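Local coordinates for protein Na-translocating NADH-quinone reductase subunit C NqrC (Shewanella oneidensis, PDB 4XHF) that binds flavin mononucleotide through its FMN-binding domain and is crystallised as the soluble fragment of subunit C of a Na-translocating NADH-quinone reductase, at residues Gly147-Glu152 against Asn156-Val161; Met47-Asn52 against Ser131-Phe136; Leu70-Asn73 against Lys78-Ser81; Ala117-Val122 against Glu238-Phe243. All coordinates share one frame; numbering follows the deposited sequence.

Contact 1 of 4, residues Gly147-Glu152 against Asn156-Val161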
loop_
_atom_site.group_PDB
_atom_site.type_symbol
_atom_site.label_atom_id
_atom_site.label_comp_id
_atom_site.label_asym_id
_atom_site.label_seq_id
_atom_site.Cartn_x
_atom_site.Cartn_y
_atom_site.Cartn_z
ATOM N N GLY A 147 5.696 0.127 0.068
ATOM C CA GLY A 147 4.923 -0.512 -0.979
ATOM C C GLY A 147 3.508 0.017 -1.093
ATOM O O GLY A 147 3.159 1.032 -0.487
ATOM N N TYR A 148 2.698 -0.682 -1.882
ATOM C CA TYR A 148 1.291 -0.346 -2.071
ATOM C C TYR A 148 0.436 -1.606 -1.986
ATOM O O TYR A 148 0.865 -2.681 -2.407
ATOM C CB TYR A 148 1.069 0.349 -3.421
ATOM C CG TYR A 148 1.753 1.692 -3.550
ATOM C CD1 TYR A 148 1.113 2.863 -3.164
ATOM C CD2 TYR A 148 3.040 1.791 -4.062
ATOM C CE1 TYR A 148 1.737 4.092 -3.281
ATOM C CE2 TYR A 148 3.672 3.015 -4.184
ATOM C CZ TYR A 148 3.015 4.162 -3.791
ATOM O OH TYR A 148 3.639 5.382 -3.908
ATOM N N VAL A 149 -0.762 -1.462 -1.424
ATOM C CA VAL A 149 -1.753 -2.534 -1.397
ATOM C C VAL A 149 -3.043 -2.084 -2.069
ATOM O O VAL A 149 -3.630 -1.069 -1.691
ATOM C CB VAL A 149 -2.079 -2.983 0.038
ATOM C CG1 VAL A 149 -3.103 -4.114 0.033
ATOM C CG2 VAL A 149 -0.822 -3.418 0.753
ATOM N N ALA A 150 -3.474 -2.848 -3.068
ATOM C CA ALA A 150 -4.751 -2.619 -3.728
ATOM C C ALA A 150 -5.804 -3.508 -3.088
ATOM O O ALA A 150 -5.621 -4.720 -2.999
ATOM C CB ALA A 150 -4.644 -2.902 -5.215
ATOM N N VAL A 151 -6.897 -2.902 -2.636
ATOM C CA VAL A 151 -7.980 -3.644 -2.004
ATOM C C VAL A 151 -9.255 -3.496 -2.826
ATOM O O VAL A 151 -9.505 -2.444 -3.409
ATOM C CB VAL A 151 -8.226 -3.166 -0.551
ATOM C CG1 VAL A 151 -7.010 -3.452 0.312
ATOM C CG2 VAL A 151 -8.564 -1.683 -0.508
ATOM N N GLU A 152 -10.048 -4.561 -2.881
ATOM C CA GLU A 152 -11.316 -4.536 -3.600
ATOM C C GLU A 152 -12.318 -3.653 -2.854
ATOM O O GLU A 152 -12.095 -3.313 -1.692
ATOM C CB GLU A 152 -11.864 -5.957 -3.768
ATOM C CG GLU A 152 -10.944 -6.891 -4.549
ATOM C CD GLU A 152 -11.599 -8.220 -4.887
ATOM O OE1 GLU A 152 -12.729 -8.466 -4.416
ATOM O OE2 GLU A 152 -10.986 -9.016 -5.627
ATOM N N ASN A 156 -11.466 -5.389 1.916
ATOM C CA ASN A 156 -10.989 -6.539 2.670
ATOM C C ASN A 156 -10.141 -7.442 1.781
ATOM O O ASN A 156 -9.014 -7.794 2.127
ATOM C CB ASN A 156 -12.171 -7.318 3.252
ATOM C CG ASN A 156 -11.742 -8.393 4.228
ATOM O OD1 ASN A 156 -10.613 -8.392 4.717
ATOM N ND2 ASN A 156 -12.650 -9.313 4.527
ATOM N N THR A 157 -10.686 -7.800 0.622
ATOM C CA THR A 157 -9.990 -8.666 -0.323
ATOM C C THR A 157 -8.864 -7.907 -1.022
ATOM O O THR A 157 -9.081 -6.838 -1.594
ATOM C CB THR A 157 -10.960 -9.239 -1.378
ATOM O OG1 THR A 157 -12.038 -9.917 -0.722
ATOM C CG2 THR A 157 -10.249 -10.215 -2.306
ATOM N N ILE A 158 -7.662 -8.468 -0.968
ATOM C CA ILE A 158 -6.495 -7.855 -1.586
ATOM C C ILE A 158 -6.478 -8.101 -3.096
ATOM O O ILE A 158 -6.587 -9.240 -3.550
ATOM C CB ILE A 158 -5.198 -8.393 -0.958
ATOM C CG1 ILE A 158 -5.181 -8.090 0.543
ATOM C CG2 ILE A 158 -3.976 -7.781 -1.637
ATOM C CD1 ILE A 158 -4.077 -8.786 1.301
ATOM N N LYS A 159 -6.334 -7.021 -3.862
ATOM C CA LYS A 159 -6.278 -7.093 -5.322
ATOM C C LYS A 159 -4.833 -7.170 -5.811
ATOM O O LYS A 159 -4.572 -7.536 -6.956
ATOM C CB LYS A 159 -6.977 -5.879 -5.942
ATOM C CG LYS A 159 -7.283 -6.003 -7.432
ATOM C CD LYS A 159 -8.476 -6.914 -7.686
ATOM C CE LYS A 159 -8.841 -6.962 -9.161
ATOM N NZ LYS A 159 -9.232 -5.623 -9.676
ATOM N N GLY A 160 -3.893 -6.816 -4.941
ATOM C CA GLY A 160 -2.484 -6.893 -5.277
ATOM C C GLY A 160 -1.599 -6.141 -4.305
ATOM O O GLY A 160 -1.995 -5.114 -3.749
ATOM N N VAL A 161 -0.397 -6.669 -4.098
ATOM C CA VAL A 161 0.601 -6.034 -3.251
ATOM C C VAL A 161 1.872 -5.780 -4.052
ATOM O O VAL A 161 2.347 -6.659 -4.770
ATOM C CB VAL A 161 0.929 -6.899 -2.024
ATOM C CG1 VAL A 161 2.038 -6.266 -1.191
ATOM C CG2 VAL A 161 -0.317 -7.104 -1.182
HETATM O O HOH W 1 -8.604 -10.304 -5.531
#

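Contact 2 of 4, residues Met47-Asn52 against Ser131-Phe136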
loop_
_atom_site.group_PDB
_atom_site.type_symbol
_atom_site.label_atom_id
_atom_site.label_comp_id
_atom_site.label_asym_id
_atom_site.label_seq_id
_atom_site.Cartn_x
_atom_site.Cartn_y
_atom_site.Cartn_z
ATOM N N MET A 47 -0.010 -1.818 -11.396
ATOM C CA MET A 47 0.419 -3.186 -11.136
ATOM C C MET A 47 -0.298 -3.754 -9.917
ATOM O O MET A 47 -0.718 -4.911 -9.913
ATOM C CB MET A 47 1.933 -3.246 -10.932
ATOM C CG MET A 47 2.726 -3.200 -12.232
ATOM S SD MET A 47 4.523 -3.199 -12.039
ATOM C CE MET A 47 4.728 -3.457 -10.276
ATOM N N ALA A 48 -0.439 -2.931 -8.885
ATOM C CA ALA A 48 -1.126 -3.349 -7.671
ATOM C C ALA A 48 -2.611 -3.576 -7.939
ATOM O O ALA A 48 -3.209 -4.513 -7.415
ATOM C CB ALA A 48 -0.936 -2.315 -6.579
ATOM N N ALA A 49 -3.196 -2.719 -8.770
ATOM C CA ALA A 49 -4.623 -2.784 -9.072
ATOM C C ALA A 49 -4.942 -3.839 -10.128
ATOM O O ALA A 49 -6.106 -4.045 -10.473
ATOM C CB ALA A 49 -5.113 -1.424 -9.531
ATOM N N ASP A 50 -3.906 -4.496 -10.639
ATOM C CA ASP A 50 -4.063 -5.536 -11.652
ATOM C C ASP A 50 -4.702 -4.969 -12.922
ATOM O O ASP A 50 -5.596 -5.578 -13.511
ATOM C CB ASP A 50 -4.893 -6.699 -11.098
ATOM C CG ASP A 50 -4.826 -7.942 -11.971
ATOM O OD1 ASP A 50 -3.931 -8.024 -12.840
ATOM O OD2 ASP A 50 -5.672 -8.841 -11.782
ATOM N N VAL A 51 -4.235 -3.790 -13.325
ATOM C CA VAL A 51 -4.627 -3.181 -14.592
ATOM C C VAL A 51 -3.486 -3.338 -15.595
ATOM O O VAL A 51 -2.320 -3.140 -15.252
ATOM C CB VAL A 51 -4.973 -1.685 -14.417
ATOM C CG1 VAL A 51 -5.453 -1.082 -15.727
ATOM C CG2 VAL A 51 -6.031 -1.515 -13.343
ATOM N N ASN A 52 -3.817 -3.704 -16.830
ATOM C CA ASN A 52 -2.805 -3.858 -17.869
ATOM C C ASN A 52 -2.133 -2.519 -18.171
ATOM O O ASN A 52 -2.809 -1.521 -18.416
ATOM C CB ASN A 52 -3.426 -4.442 -19.142
ATOM C CG ASN A 52 -2.382 -4.912 -20.139
ATOM O OD1 ASN A 52 -1.816 -4.116 -20.887
ATOM N ND2 ASN A 52 -2.128 -6.215 -20.157
ATOM N N SER A 131 -10.731 -1.010 -7.494
ATOM C CA SER A 131 -9.971 -1.162 -6.264
ATOM C C SER A 131 -9.535 0.198 -5.746
ATOM O O SER A 131 -9.647 1.207 -6.442
ATOM C CB SER A 131 -8.746 -2.058 -6.485
ATOM O OG SER A 131 -7.802 -1.441 -7.343
ATOM N N VAL A 132 -9.055 0.214 -4.508
ATOM C CA VAL A 132 -8.425 1.395 -3.942
ATOM C C VAL A 132 -7.006 1.018 -3.541
ATOM O O VAL A 132 -6.799 0.101 -2.746
ATOM C CB VAL A 132 -9.199 1.945 -2.726
ATOM C CG1 VAL A 132 -8.559 3.234 -2.220
ATOM C CG2 VAL A 132 -10.658 2.191 -3.087
ATOM N N VAL A 133 -6.032 1.708 -4.123
ATOM C CA VAL A 133 -4.629 1.451 -3.837
ATOM C C VAL A 133 -4.136 2.443 -2.793
ATOM O O VAL A 133 -4.261 3.657 -2.973
ATOM C CB VAL A 133 -3.763 1.552 -5.106
ATOM C CG1 VAL A 133 -2.344 1.082 -4.822
ATOM C CG2 VAL A 133 -4.380 0.736 -6.239
ATOM N N VAL A 134 -3.581 1.918 -1.703
ATOM C CA VAL A 134 -3.075 2.751 -0.617
ATOM C C VAL A 134 -1.611 2.434 -0.324
ATOM O O VAL A 134 -1.181 1.289 -0.460
ATOM C CB VAL A 134 -3.899 2.564 0.676
ATOM C CG1 VAL A 134 -5.352 2.906 0.429
ATOM C CG2 VAL A 134 -3.770 1.140 1.208
ATOM N N PRO A 135 -0.838 3.452 0.079
ATOM C CA PRO A 135 0.555 3.231 0.468
ATOM C C PRO A 135 0.668 2.633 1.864
ATOM O O PRO A 135 -0.108 2.986 2.752
ATOM C CB PRO A 135 1.153 4.636 0.430
ATOM C CG PRO A 135 0.005 5.524 0.760
ATOM C CD PRO A 135 -1.194 4.880 0.124
ATOM N N PHE A 136 1.625 1.734 2.049
ATOM C CA PHE A 136 1.923 1.211 3.369
ATOM C C PHE A 136 3.426 1.070 3.494
ATOM O O PHE A 136 4.126 0.872 2.501
ATOM C CB PHE A 136 1.231 -0.133 3.605
ATOM C CG PHE A 136 1.922 -1.290 2.958
ATOM C CD1 PHE A 136 1.928 -1.425 1.582
ATOM C CD2 PHE A 136 2.565 -2.242 3.724
ATOM C CE1 PHE A 136 2.560 -2.489 0.982
ATOM C CE2 PHE A 136 3.202 -3.309 3.130
ATOM C CZ PHE A 136 3.198 -3.433 1.756
HETATM O O HOH W 2 -8.370 -2.750 -9.711
#

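Contact 3 of 4, residues Leu70-Asn73 against Lys78-Ser81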
loop_
_atom_site.group_PDB
_atom_site.type_symbol
_atom_site.label_atom_id
_atom_site.label_comp_id
_atom_site.label_asym_id
_atom_site.label_seq_id
_atom_site.Cartn_x
_atom_site.Cartn_y
_atom_site.Cartn_z
ATOM N N LEU A 70 -5.924 10.825 -4.810
ATOM C CA LEU A 70 -6.567 11.568 -3.736
ATOM C C LEU A 70 -5.624 11.759 -2.566
ATOM O O LEU A 70 -4.905 10.841 -2.184
ATOM C CB LEU A 70 -7.821 10.844 -3.251
ATOM C CG LEU A 70 -8.997 10.746 -4.217
ATOM C CD1 LEU A 70 -10.029 9.781 -3.673
ATOM C CD2 LEU A 70 -9.609 12.113 -4.431
ATOM N N LEU A 71 -5.635 12.962 -2.005
ATOM C CA LEU A 71 -4.976 13.222 -0.736
ATOM C C LEU A 71 -6.062 13.253 0.330
ATOM O O LEU A 71 -6.978 14.069 0.259
ATOM C CB LEU A 71 -4.199 14.539 -0.777
ATOM C CG LEU A 71 -3.320 14.852 0.438
ATOM C CD1 LEU A 71 -2.182 13.845 0.564
ATOM C CD2 LEU A 71 -2.782 16.277 0.357
ATOM N N ILE A 72 -5.968 12.353 1.303
ATOM C CA ILE A 72 -7.002 12.227 2.321
ATOM C C ILE A 72 -6.429 12.438 3.714
ATOM O O ILE A 72 -5.280 12.094 3.988
ATOM C CB ILE A 72 -7.699 10.843 2.255
ATOM C CG1 ILE A 72 -6.701 9.709 2.503
ATOM C CG2 ILE A 72 -8.382 10.663 0.908
ATOM C CD1 ILE A 72 -6.737 9.159 3.911
ATOM N N ASN A 73 -7.244 13.022 4.585
ATOM C CA ASN A 73 -6.898 13.174 5.987
ATOM C C ASN A 73 -7.122 11.861 6.722
ATOM O O ASN A 73 -8.246 11.366 6.797
ATOM C CB ASN A 73 -7.727 14.289 6.621
ATOM C CG ASN A 73 -7.291 14.609 8.032
ATOM O OD1 ASN A 73 -7.649 13.913 8.979
ATOM N ND2 ASN A 73 -6.514 15.674 8.180
ATOM N N LYS A 78 -11.499 12.572 5.415
ATOM C CA LYS A 78 -11.895 13.583 4.440
ATOM C C LYS A 78 -10.822 13.773 3.374
ATOM O O LYS A 78 -9.635 13.570 3.629
ATOM C CB LYS A 78 -12.181 14.920 5.134
ATOM C CG LYS A 78 -12.531 16.060 4.177
ATOM C CD LYS A 78 -12.934 17.334 4.912
ATOM C CE LYS A 78 -11.755 17.983 5.623
ATOM N NZ LYS A 78 -10.692 18.429 4.677
ATOM N N VAL A 79 -11.254 14.166 2.180
ATOM C CA VAL A 79 -10.342 14.473 1.087
ATOM C C VAL A 79 -9.740 15.862 1.285
ATOM O O VAL A 79 -10.467 16.840 1.467
ATOM C CB VAL A 79 -11.066 14.401 -0.282
ATOM C CG1 VAL A 79 -10.156 14.864 -1.420
ATOM C CG2 VAL A 79 -11.561 12.988 -0.546
ATOM N N ASP A 80 -8.412 15.933 1.260
ATOM C CA ASP A 80 -7.698 17.206 1.319
ATOM C C ASP A 80 -7.220 17.624 -0.070
ATOM O O ASP A 80 -7.052 16.790 -0.960
ATOM C CB ASP A 80 -6.507 17.118 2.276
ATOM C CG ASP A 80 -6.929 17.095 3.735
ATOM O OD1 ASP A 80 -8.109 17.383 4.030
ATOM O OD2 ASP A 80 -6.073 16.796 4.593
ATOM N N SER A 81 -6.992 18.922 -0.238
ATOM C CA SER A 81 -6.675 19.496 -1.540
ATOM C C SER A 81 -5.174 19.678 -1.737
ATOM O O SER A 81 -4.461 20.074 -0.815
ATOM C CB SER A 81 -7.381 20.845 -1.700
ATOM O OG SER A 81 -8.764 20.741 -1.411
HETATM O O HOH W 3 -7.336 15.342 -2.962
HETATM O O HOH W 4 -4.023 17.503 7.120
#

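Contact 4 of 4, residues Ala117-Val122 against Glu238-Phe243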
loop_
_atom_site.group_PDB
_atom_site.type_symbol
_atom_site.label_atom_id
_atom_site.label_comp_id
_atom_site.label_asym_id
_atom_site.label_seq_id
_atom_site.Cartn_x
_atom_site.Cartn_y
_atom_site.Cartn_z
ATOM N N ALA A 117 -2.513 11.135 3.680
ATOM C CA ALA A 117 -1.962 10.078 2.843
ATOM C C ALA A 117 -2.498 10.203 1.422
ATOM O O ALA A 117 -3.640 10.614 1.215
ATOM C CB ALA A 117 -2.298 8.717 3.420
ATOM N N ARG A 118 -1.663 9.861 0.446
ATOM C CA ARG A 118 -2.088 9.837 -0.946
ATOM C C ARG A 118 -2.620 8.457 -1.290
ATOM O O ARG A 118 -1.920 7.464 -1.118
ATOM C CB ARG A 118 -0.936 10.207 -1.878
ATOM C CG ARG A 118 -1.269 10.065 -3.357
ATOM C CD ARG A 118 -0.088 10.466 -4.214
ATOM N NE ARG A 118 1.107 9.700 -3.875
ATOM C CZ ARG A 118 2.341 10.032 -4.239
ATOM N NH1 ARG A 118 2.555 11.125 -4.958
ATOM N NH2 ARG A 118 3.365 9.271 -3.878
ATOM N N VAL A 119 -3.854 8.409 -1.778
ATOM C CA VAL A 119 -4.489 7.153 -2.152
ATOM C C VAL A 119 -4.990 7.244 -3.586
ATOM O O VAL A 119 -5.065 8.332 -4.154
ATOM C CB VAL A 119 -5.659 6.801 -1.206
ATOM C CG1 VAL A 119 -5.159 6.641 0.216
ATOM C CG2 VAL A 119 -6.745 7.863 -1.264
ATOM N N PHE A 120 -5.325 6.094 -4.162
ATOM C CA PHE A 120 -5.754 6.023 -5.555
ATOM C C PHE A 120 -7.002 5.165 -5.718
ATOM O O PHE A 120 -7.004 3.993 -5.353
ATOM C CB PHE A 120 -4.634 5.455 -6.427
ATOM C CG PHE A 120 -3.330 6.177 -6.288
ATOM C CD1 PHE A 120 -2.420 5.810 -5.311
ATOM C CD2 PHE A 120 -3.007 7.213 -7.144
ATOM C CE1 PHE A 120 -1.215 6.472 -5.186
ATOM C CE2 PHE A 120 -1.805 7.880 -7.025
ATOM C CZ PHE A 120 -0.908 7.508 -6.044
ATOM N N LYS A 121 -8.059 5.757 -6.266
ATOM C CA LYS A 121 -9.240 5.002 -6.663
ATOM C C LYS A 121 -9.045 4.515 -8.091
ATOM O O LYS A 121 -8.693 5.300 -8.968
ATOM C CB LYS A 121 -10.506 5.854 -6.559
ATOM C CG LYS A 121 -10.950 6.157 -5.137
ATOM C CD LYS A 121 -12.216 6.999 -5.128
ATOM C CE LYS A 121 -12.662 7.332 -3.717
ATOM N NZ LYS A 121 -13.887 8.176 -3.713
ATOM N N VAL A 122 -9.269 3.222 -8.317
ATOM C CA VAL A 122 -9.066 2.620 -9.633
ATOM C C VAL A 122 -10.388 2.107 -10.196
ATOM O O VAL A 122 -11.136 1.414 -9.507
ATOM C CB VAL A 122 -8.050 1.465 -9.569
ATOM C CG1 VAL A 122 -7.714 0.971 -10.969
ATOM C CG2 VAL A 122 -6.786 1.909 -8.837
ATOM N N GLU A 238 -5.265 3.679 13.279
ATOM C CA GLU A 238 -4.408 4.835 13.029
ATOM C C GLU A 238 -3.979 4.892 11.562
ATOM O O GLU A 238 -3.154 5.722 11.182
ATOM C CB GLU A 238 -3.178 4.801 13.947
ATOM C CG GLU A 238 -3.531 4.746 15.433
ATOM C CD GLU A 238 -2.360 5.067 16.347
ATOM O OE1 GLU A 238 -2.024 6.261 16.492
ATOM O OE2 GLU A 238 -1.785 4.125 16.929
ATOM N N GLY A 239 -4.563 4.018 10.744
ATOM C CA GLY A 239 -4.254 3.951 9.326
ATOM C C GLY A 239 -5.411 4.411 8.463
ATOM O O GLY A 239 -5.921 5.516 8.638
ATOM N N PHE A 240 -5.830 3.556 7.536
ATOM C CA PHE A 240 -6.846 3.919 6.554
ATOM C C PHE A 240 -8.251 3.461 6.934
ATOM O O PHE A 240 -9.163 3.518 6.112
ATOM C CB PHE A 240 -6.475 3.337 5.188
ATOM C CG PHE A 240 -5.294 4.003 4.547
ATOM C CD1 PHE A 240 -5.415 5.262 3.982
ATOM C CD2 PHE A 240 -4.062 3.374 4.511
ATOM C CE1 PHE A 240 -4.330 5.879 3.394
ATOM C CE2 PHE A 240 -2.973 3.986 3.924
ATOM C CZ PHE A 240 -3.108 5.241 3.364
ATOM N N GLN A 241 -8.437 3.021 8.174
ATOM C CA GLN A 241 -9.719 2.448 8.572
ATOM C C GLN A 241 -10.832 3.492 8.548
ATOM O O GLN A 241 -11.929 3.221 8.060
ATOM C CB GLN A 241 -9.623 1.817 9.961
ATOM C CG GLN A 241 -10.199 0.412 10.031
ATOM C CD GLN A 241 -9.937 -0.256 11.365
ATOM O OE1 GLN A 241 -9.132 -1.184 11.461
ATOM N NE2 GLN A 241 -10.616 0.212 12.405
ATOM N N THR A 242 -10.549 4.681 9.071
ATOM C CA THR A 242 -11.514 5.775 9.039
ATOM C C THR A 242 -11.893 6.096 7.600
ATOM O O THR A 242 -13.069 6.227 7.274
ATOM C CB THR A 242 -10.963 7.046 9.717
ATOM O OG1 THR A 242 -10.806 6.816 11.121
ATOM C CG2 THR A 242 -11.902 8.237 9.509
ATOM N N PHE A 243 -10.881 6.218 6.747
ATOM C CA PHE A 243 -11.088 6.526 5.337
ATOM C C PHE A 243 -11.985 5.496 4.658
ATOM O O PHE A 243 -12.878 5.854 3.892
ATOM C CB PHE A 243 -9.743 6.610 4.618
ATOM C CG PHE A 243 -9.856 6.676 3.123
ATOM C CD1 PHE A 243 -10.528 7.719 2.510
ATOM C CD2 PHE A 243 -9.281 5.699 2.329
ATOM C CE1 PHE A 243 -10.630 7.780 1.132
ATOM C CE2 PHE A 243 -9.378 5.758 0.953
ATOM C CZ PHE A 243 -10.052 6.801 0.355
#

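Contact 1 of 4, residues Gly147-Glu152 against Asn156-Val161
A classic beta bulge breaks the regular pairing of the antiparallel hairpin formed by strands 144-151 and 158-165, with Lys-159 and Gly-160 together facing Ala-150. Ala-150 O takes both of their N-H groups. The bond from Lys-159 N is short, 2.6 Å to Ala-150 O, and arrives tilted 33° from the carbonyl plane; the one from Gly-160 N to Ala-150 O is weak and bent, at 3.3 Å. Ala-150 N answers with a nearly straight bond to Gly-160 O (2.8 Å, 172°). The backbone of Lys-159 turns almost helical here (psi -17°), which fits in the extra residue and sets Lys-159 CB 3.9 Å from Ala-150 CB. The face opposite Ala-150 carries Val-149, Val-151, Ile-158 and Val-161: Val-149 CG1 meets Ile-158 CG2 at 4.1 Å, while its CG2 lies alongside that of Val-161, and Met-231 of helix 221-234 packs on both valines. Toward the turn, Glu-152 N binds Thr-157 O. The extended side chain of Glu-152 passes across Thr-157, whose methyl CG2 sits 3.5 Å from Glu-152 CD, while Thr-157 OG1 pairs with Asp-154. A water donates to Glu-152 OE2 (2.7 Å) and also to Ile-158 O, tying the carboxylate to the opposite strand just before the bulge. Two successive residues set opposite one, their N-H groups sharing its carbonyl, define the classic bulge, here in an antiparallel hairpin.

Contact 2 of 4, residues Met47-Asn52 against Ser131-Phe136
Ala-49 CB rests against two side chains of strand 129-139: it lies 3.5 Å from Ser-131 OG and 4.0 Å from Val-133 CG2. One residue earlier, Ala-48 CB touches the other branch of the same valine, CG1 of Val-133, at 4.1 Å. The fork of Val-133 is thus shared between two consecutive alanines, and small methyl groups allow the helix end to come close to the strand. No direct hydrogen bond crosses the contact; a water does the polar work. It donates to Ala-49 O (2.7 Å) and lies 2.8 Å from Ser-131 OG. With chi1 of 67°, that hydroxyl sits between the backbone N and the carbonyl carbon of Ser-131, on the side where both the water and Ala-49 CB reach it.

In the next shell, the helix side is shaped by a Schellman motif: Asp-50 takes positive phi (61°) and its N makes a weak bond back to Met-47 O, ending helix 29-48 over the sheet. Val-122 of the neighbouring strand touches Ala-49, Ser-131 and Val-133 together. From the other flank, Tyr-148 and Ala-150 of strand 144-151 pack on Val-133, whose backbone is bonded to Phe-120. The alanines at the helix end rest on Val-133 and Ser-131, so that a helix terminated by a Schellman motif is packed on one face of an antiparallel sheet, joining the end of helix 29-48 to strand 129-139.

Contact 3 of 4, residues Leu70-Asn73 against Lys78-Ser81
Lys-78 O is gripped twice from across the hairpin: Asn-73 N donates a bond of 2.6 Å to it with an N-H...O angle of 166°, and Ile-72 CA makes a C-H...O contact with Lys-78 O at 3.2 Å. The next bond along, Asp-80 N to Leu-71 O, is equally short at 2.6 Å but less straight. Beyond it the two chains part, and a water takes over, accepting from Leu-71 N (3.1 Å) and donating to Asp-80 O. These few bonds make the short antiparallel beta hairpin of strand 67-73 with the weakly bonded strand 79-80, the end-to-end directions of the two pieces being 121° apart. Strand 67-73 also pairs with strand 113-123, so the hairpin extends the main sheet at its border. Val-79 straddles its neighbours: its CG1 meets Leu-70 CD2 at 4.1 Å, the two side chains crossing at a slant, and its CG2 meets Ile-72 CG2 at 4.2 Å. On the Leu-71 side, the Asp-80 carboxylate reaches back to Asn-73, OD2 lying 3.6 Å from Asn-73 CB with the carboxylate and amide planes turned 69° apart, and a second water links Asp-80 OD2 weakly to Asn-73 ND2. Asn-73 OD1 is taken by Thr-76 N in the turn. Lys-78 NZ curls back to a salt bridge with Asp-80 OD1 (2.9 Å), which probably offsets the like charge of Asp-116 close to the other carboxylate oxygen.

Contact 4 of 4, residues Ala117-Val122 against Glu238-Phe243
Val-119 meets both Phe-240 and Phe-243, one methyl for each ring, where the start of helix 241-249 packs on one face of the antiparallel sheet through strand 113-123. Val-119 CG1 approaches Phe-240 CE1 to 3.4 Å, a tight apolar contact. The valine CG2, placed between the backbone N and the carbonyl carbon by chi1 of -61°, reaches the second ring instead, 3.8 Å from Phe-243 CZ. Phe-240, at the N-cap position, points its side chain to the sheet from just ahead of the first helical turn. Phe-243, three residues later, comes toward Val-119 with CG anti to its own backbone N (chi1 170°). The two aromatics therefore reach the same valine from positions three residues apart, at the N-cap and in the first turn. Around them the core is continuous: Val-134 of the adjoining strand touches both Val-119 and Phe-240, and Ile-72 on the other flank touches both rings. The segment leading into the helix is held separately, with the carboxylate of Glu-238 taking Lys-104 N and Lys-105 N and its carbonyl oxygen accepting from Arg-113. On the opposite face of the strand, Phe-120 packs under helix 29-48. Phe-240 CE1 and CZ also meet Ala-117 CB, at 3.5 and 3.6 Å.

In the fold
All four contacts draw on one antiparallel sheet. Contacts 2 and 4 are buried and largely apolar: helix 29-48 lies on one face through alanines, helix 241-249 on the other through phenylalanines, and no direct hydrogen bond crosses either. Contacts 1 and 3 are hairpins within the sheet, held by backbone bonds. Contact 1 is partly buried and neighbours contact 2, where Val-149 and Val-151 pair with Val-134 and Val-132; contact 3 lies at the border, its centre about 16 Å from the centre of the chain, with a salt bridge and waters at its exposed edge. Strand 113-123 connects contacts 3 and 4 through the Leu-70 to Val-119 pairing, and contacts 2 and 4 through Val-133 and Phe-120.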